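Local coordinates for protein cadherin-5 (PDB 3PPE) that mediates calcium-dependent, homophilic adhesion between endothelial cells, here as its two outermost extracellular cadherin repeats, at residues G22-S27 / Y35-E40; F46-Q49 / D54-A57. All blocks are in the same frame, centred on the assembly; numbering follows the deposited sequence. Where two conformers were deposited one is given.

Both contacts lie in the first, membrane-distal cadherin domain, with centres about 9 Å apart, and follow one another along the chain. Contact 1 ties the two sheets of the sandwich together through side chains, whereas contact 2 is a beta hairpin within one sheet. Where strand 19-23 borders strand 54-57, Gly22 O and Ile55 N, 2.9 Å apart, probably form a hydrogen bond. Separately, strands 33-39 and 46-49 pack where Ile37 CD1 lies 3.5 Å from Phe46 O. Lys23, Leu24, Thr25, Ser27 and Tyr35 of contact 1 touch the second subunit, while no other chain touches contact 2, whose Phe46 side chain lies about 14 Å from a bound calcium ion of the interdomain site.

Contact 1: G22-S27 / Y35-E40; sequences GKLTSS and YIIEGE
Leu24 and Tyr35 have their CA atoms 7.7 Å apart, the nearest backbone approach between 22-27 and 35-40, a spacing bridged by side chains. The two segments belong to opposite sheets of the Ig-like beta sandwich of the first cadherin domain: 22-27 runs out of strand 19-23, and 35-40 takes in the end of strand 33-39. Tyr35 carries most of the contact. Its CG lies anti to the carbonyl carbon (chi1 -66°), which sends the ring across to the other segment, where Tyr35 OH accepts a hydrogen bond from Ser26 N at 3.0 Å, at the ring edge and near its plane; the N-H points almost straight at the oxygen (173°). Leu24 lies alongside the ring, pointing the opposite way, its CB 3.8 Å from Tyr35 CD2. A tyrosine suits this place because it pairs a long apolar flank with a polar end that reaches a backbone amide. A phenylalanine here would probably keep the packing on Leu24 but leave Ser26 N without its acceptor. Farther along strand 33-39, the branched Ile37 meets the end of Leu24, with Ile37 CG2 3.9 Å from Leu24 CD1. Ser26 OG is hydrogen-bonded to Glu85 OE2, outside the two segments. Trp2 and Trp4 of the second subunit pack on Tyr35 and Leu24 respectively, placing this contact at the domain-swapped dimer interface. Lys23 runs extended beside the residues after it and turns at its last torsion (chi4 -56°); Lys23 NZ, also hydrogen-bonded to Asp52 O, donates to Leu24 O at 2.8 Å and to Thr25 OG1 at 3.0 Å.

Contact 2: F46-Q49 / D54-A57; sequences FKVQ and DIYA
Lys47 and Tyr56 form the hydrogen-bonded pair at the heart of a short antiparallel beta hairpin, exchanging two backbone bonds: Lys47 N lies 2.9 Å from Tyr56 O, and Tyr56 N is equally close to Lys47 O. Toward the turn, Gln49 N donates to Asp54 O over 2.8 Å, with a more bent N-H (149°). In the non-hydrogen-bonded pairs, Phe46 with Ala57 and Val48 with Ile55, the CA atoms are closer than those of Lys47 and Tyr56, and CA-H...O contacts supplement the amide bonds, as where Phe46 CA approaches Tyr56 O at 3.3 Å.

The residues alternate between two faces. On the face of Phe46, Val48, Ile55 and Ala57 the side chains are apolar; Phe46, Ile55 and Ala57 are buried in the core of the sandwich, with Val48 nearer its margin. Phe46 CB sits 3.9 Å from Ile55 CG2, and Ala57 CB meets the ring obliquely, 3.9 Å from Phe46 CE2; the small methyl suits a place beside so broad a neighbour. Val48 (chi1 172°, CG1 opposite the amide nitrogen) turns CG2 toward Ile55 CG1, a looser contact at 4.3 Å.

On the other face the amide of Gln49 stands nearly perpendicular to the Tyr56 ring, Gln49 CG lying 3.8 Å from Tyr56 CD1. The glutamine chain bends at chi2 (-63°), carrying its amide away while its methylenes stay against the ring, a division of labour that fits a partly polar surface.

Further out, Tyr69 meets Phe46 edge-to-face, His20 does the same to Tyr56, and Phe58 makes a cation-pi contact with Lys47. Strand 19-23 adjoins strand 54-57 within this sheet, leaving 46-49 at its edge, while strands 6-10 and 82-95 of the opposing sheet pack against Ile55 through Met7 and Phe90.

Contact 1: G22-S27 / Y35-E40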
loop_
_atom_site.group_PDB
_atom_site.type_symbol
_atom_site.label_atom_id
_atom_site.label_comp_id
_atom_site.label_asym_id
_atom_site.label_seq_id
_atom_site.Cartn_x
_atom_site.Cartn_y
_atom_site.Cartn_z
ATOM N N GLY A 22 4.126 2.506 2.808
ATOM C CA GLY A 22 3.254 3.671 2.882
ATOM C C GLY A 22 4.047 4.929 2.579
ATOM O O GLY A 22 5.185 4.844 2.095
ATOM N N LYS A 23 3.476 6.096 2.865
ATOM C CA LYS A 23 4.154 7.335 2.483
ATOM C C LYS A 23 4.027 8.406 3.527
ATOM O O LYS A 23 2.947 8.663 4.015
ATOM C CB LYS A 23 3.655 7.826 1.102
ATOM C CG LYS A 23 4.442 9.011 0.524
ATOM C CD LYS A 23 3.647 9.709 -0.580
ATOM C CE LYS A 23 4.251 11.090 -0.945
ATOM N NZ LYS A 23 4.436 12.154 0.162
ATOM N N LEU A 24 5.146 9.033 3.865
ATOM C CA LEU A 24 5.139 10.196 4.737
ATOM C C LEU A 24 4.835 11.448 3.947
ATOM O O LEU A 24 5.265 11.558 2.809
ATOM C CB LEU A 24 6.523 10.364 5.385
ATOM C CG LEU A 24 6.977 9.255 6.353
ATOM C CD1 LEU A 24 8.457 9.523 6.705
ATOM C CD2 LEU A 24 6.078 9.294 7.592
ATOM N N THR A 25 4.121 12.395 4.557
ATOM C CA THR A 25 3.945 13.720 3.942
ATOM C C THR A 25 4.087 14.847 4.964
ATOM O O THR A 25 3.333 14.909 5.916
ATOM C CB THR A 25 2.583 13.859 3.215
ATOM O OG1 THR A 25 2.416 12.798 2.265
ATOM C CG2 THR A 25 2.491 15.218 2.467
ATOM N N SER A 26 5.065 15.726 4.751
ATOM C CA SER A 26 5.161 17.013 5.456
ATOM C C SER A 26 4.800 18.098 4.479
ATOM O O SER A 26 5.148 18.004 3.315
ATOM C CB SER A 26 6.590 17.288 5.903
ATOM O OG SER A 26 6.788 18.685 6.127
ATOM N N SER A 27 4.104 19.125 4.953
ATOM C CA SER A 27 3.734 20.260 4.099
ATOM C C SER A 27 4.882 21.210 3.790
ATOM O O SER A 27 4.497 22.113 3.046
ATOM C CB SER A 27 2.553 20.991 4.726
ATOM O OG SER A 27 2.982 21.738 5.847
ATOM N N TYR A 35 13.149 13.318 4.143
ATOM C CA TYR A 35 12.464 12.531 5.147
ATOM C C TYR A 35 13.452 11.568 5.785
ATOM O O TYR A 35 14.184 10.869 5.089
ATOM C CB TYR A 35 11.299 11.754 4.512
ATOM C CG TYR A 35 10.188 12.617 3.991
ATOM C CD1 TYR A 35 10.129 12.982 2.651
ATOM C CD2 TYR A 35 9.164 13.060 4.835
ATOM C CE1 TYR A 35 9.082 13.774 2.161
ATOM C CE2 TYR A 35 8.104 13.865 4.343
ATOM C CZ TYR A 35 8.079 14.224 3.025
ATOM O OH TYR A 35 7.036 15.006 2.542
ATOM N N ILE A 36 13.499 11.578 7.119
ATOM C CA ILE A 36 14.406 10.738 7.911
ATOM C C ILE A 36 13.536 10.007 8.921
ATOM O O ILE A 36 12.570 10.583 9.448
ATOM C CB ILE A 36 15.464 11.580 8.669
ATOM C CG1 ILE A 36 16.242 12.495 7.705
ATOM C CG2 ILE A 36 16.462 10.693 9.396
ATOM C CD1 ILE A 36 17.005 11.740 6.573
ATOM N N ILE A 37 13.831 8.733 9.163
ATOM C CA ILE A 37 13.105 7.972 10.192
ATOM C C ILE A 37 14.019 7.378 11.250
ATOM O O ILE A 37 15.186 7.146 10.989
ATOM C CB ILE A 37 12.184 6.849 9.565
ATOM C CG1 ILE A 37 13.013 5.890 8.682
ATOM C CG2 ILE A 37 11.082 7.483 8.748
ATOM C CD1 ILE A 37 12.201 4.613 8.134
ATOM N N GLU A 38 13.457 7.125 12.446
ATOM C CA GLU A 38 14.132 6.461 13.519
ATOM C C GLU A 38 13.090 5.555 14.139
ATOM O O GLU A 38 11.921 5.662 13.810
ATOM C CB GLU A 38 14.607 7.473 14.575
ATOM C CG GLU A 38 13.478 8.101 15.344
ATOM C CD GLU A 38 13.930 9.067 16.457
ATOM O OE1 GLU A 38 14.407 8.611 17.516
ATOM O OE2 GLU A 38 13.754 10.284 16.277
ATOM N N GLY A 39 13.521 4.665 15.027
ATOM C CA GLY A 39 12.602 3.859 15.829
ATOM C C GLY A 39 12.761 2.388 15.480
ATOM O O GLY A 39 13.827 1.967 14.988
ATOM N N GLU A 40 11.698 1.603 15.698
ATOM C CA GLU A 40 11.806 0.132 15.641
ATOM C C GLU A 40 12.041 -0.390 14.224
ATOM O O GLU A 40 11.180 -0.244 13.356
ATOM C CB GLU A 40 10.561 -0.538 16.257
ATOM C CG GLU A 40 10.407 -0.280 17.757
ATOM C CD GLU A 40 9.221 -1.081 18.326
ATOM O OE1 GLU A 40 9.466 -2.043 19.092
ATOM O OE2 GLU A 40 8.080 -0.788 17.947
#

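Contact 2: F46-Q49 / D54-A57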
loop_
_atom_site.group_PDB
_atom_site.type_symbol
_atom_site.label_atom_id
_atom_site.label_comp_id
_atom_site.label_asym_id
_atom_site.label_seq_id
_atom_site.Cartn_x
_atom_site.Cartn_y
_atom_site.Cartn_z
ATOM N N PHE A 46 12.841 -1.111 7.484
ATOM C CA PHE A 46 12.046 -0.081 6.850
ATOM C C PHE A 46 12.978 1.024 6.410
ATOM O O PHE A 46 13.739 1.554 7.210
ATOM C CB PHE A 46 11.009 0.447 7.843
ATOM C CG PHE A 46 10.061 -0.612 8.296
ATOM C CD1 PHE A 46 10.100 -1.077 9.596
ATOM C CD2 PHE A 46 9.149 -1.169 7.401
ATOM C CE1 PHE A 46 9.230 -2.080 10.004
ATOM C CE2 PHE A 46 8.292 -2.195 7.795
ATOM C CZ PHE A 46 8.346 -2.650 9.108
ATOM N N LYS A 47 12.950 1.340 5.132
ATOM C CA LYS A 47 13.802 2.411 4.636
ATOM C C LYS A 47 13.002 3.372 3.780
ATOM O O LYS A 47 12.126 2.957 3.002
ATOM C CB LYS A 47 14.988 1.860 3.826
ATOM C CG LYS A 47 15.828 0.812 4.548
ATOM C CD LYS A 47 16.917 0.277 3.627
ATOM C CE LYS A 47 17.663 -0.854 4.293
ATOM N NZ LYS A 47 18.930 -1.122 3.566
ATOM N N VAL A 48 13.343 4.650 3.903
ATOM C CA VAL A 48 12.801 5.685 3.034
ATOM C C VAL A 48 13.398 5.578 1.637
ATOM O O VAL A 48 14.567 5.248 1.458
ATOM C CB VAL A 48 13.065 7.117 3.608
ATOM C CG1 VAL A 48 12.659 8.193 2.587
ATOM C CG2 VAL A 48 12.298 7.328 4.895
ATOM N N GLN A 49 12.573 5.863 0.634
ATOM C CA GLN A 49 12.986 5.740 -0.758
ATOM C C GLN A 49 12.420 6.875 -1.603
ATOM O O GLN A 49 11.234 6.885 -1.935
ATOM C CB GLN A 49 12.549 4.389 -1.328
ATOM C CG GLN A 49 13.191 3.191 -0.650
ATOM C CD GLN A 49 14.696 3.158 -0.825
ATOM O OE1 GLN A 49 15.202 3.356 -1.930
ATOM N NE2 GLN A 49 15.415 2.909 0.265
ATOM N N ASP A 54 8.200 7.898 0.663
ATOM C CA ASP A 54 7.788 6.481 0.599
ATOM C C ASP A 54 8.704 5.607 1.442
ATOM O O ASP A 54 9.930 5.790 1.435
ATOM C CB ASP A 54 7.778 5.951 -0.841
ATOM C CG ASP A 54 6.670 6.543 -1.682
ATOM O OD1 ASP A 54 7.010 7.420 -2.469
ATOM O OD2 ASP A 54 5.470 6.173 -1.567
ATOM N N ILE A 55 8.088 4.699 2.187
ATOM C CA ILE A 55 8.785 3.762 3.051
ATOM C C ILE A 55 8.552 2.398 2.463
ATOM O O ILE A 55 7.435 2.083 2.025
ATOM C CB ILE A 55 8.268 3.826 4.516
ATOM C CG1 ILE A 55 8.562 5.217 5.093
ATOM C CG2 ILE A 55 8.910 2.701 5.386
ATOM C CD1 ILE A 55 8.180 5.353 6.563
ATOM N N TYR A 56 9.632 1.638 2.377
ATOM C CA TYR A 56 9.603 0.266 1.893
ATOM C C TYR A 56 10.130 -0.663 2.956
ATOM O O TYR A 56 10.934 -0.243 3.788
ATOM C CB TYR A 56 10.457 0.138 0.627
ATOM C CG TYR A 56 9.744 0.577 -0.626
ATOM C CD1 TYR A 56 9.638 1.917 -0.950
ATOM C CD2 TYR A 56 9.212 -0.354 -1.507
ATOM C CE1 TYR A 56 8.982 2.327 -2.104
ATOM C CE2 TYR A 56 8.566 0.044 -2.665
ATOM C CZ TYR A 56 8.439 1.372 -2.948
ATOM O OH TYR A 56 7.801 1.755 -4.117
ATOM N N ALA A 57 9.676 -1.915 2.915
ATOM C CA ALA A 57 10.170 -2.976 3.786
ATOM C C ALA A 57 11.143 -3.859 3.012
ATOM O O ALA A 57 10.866 -4.252 1.874
ATOM C CB ALA A 57 8.973 -3.859 4.302
#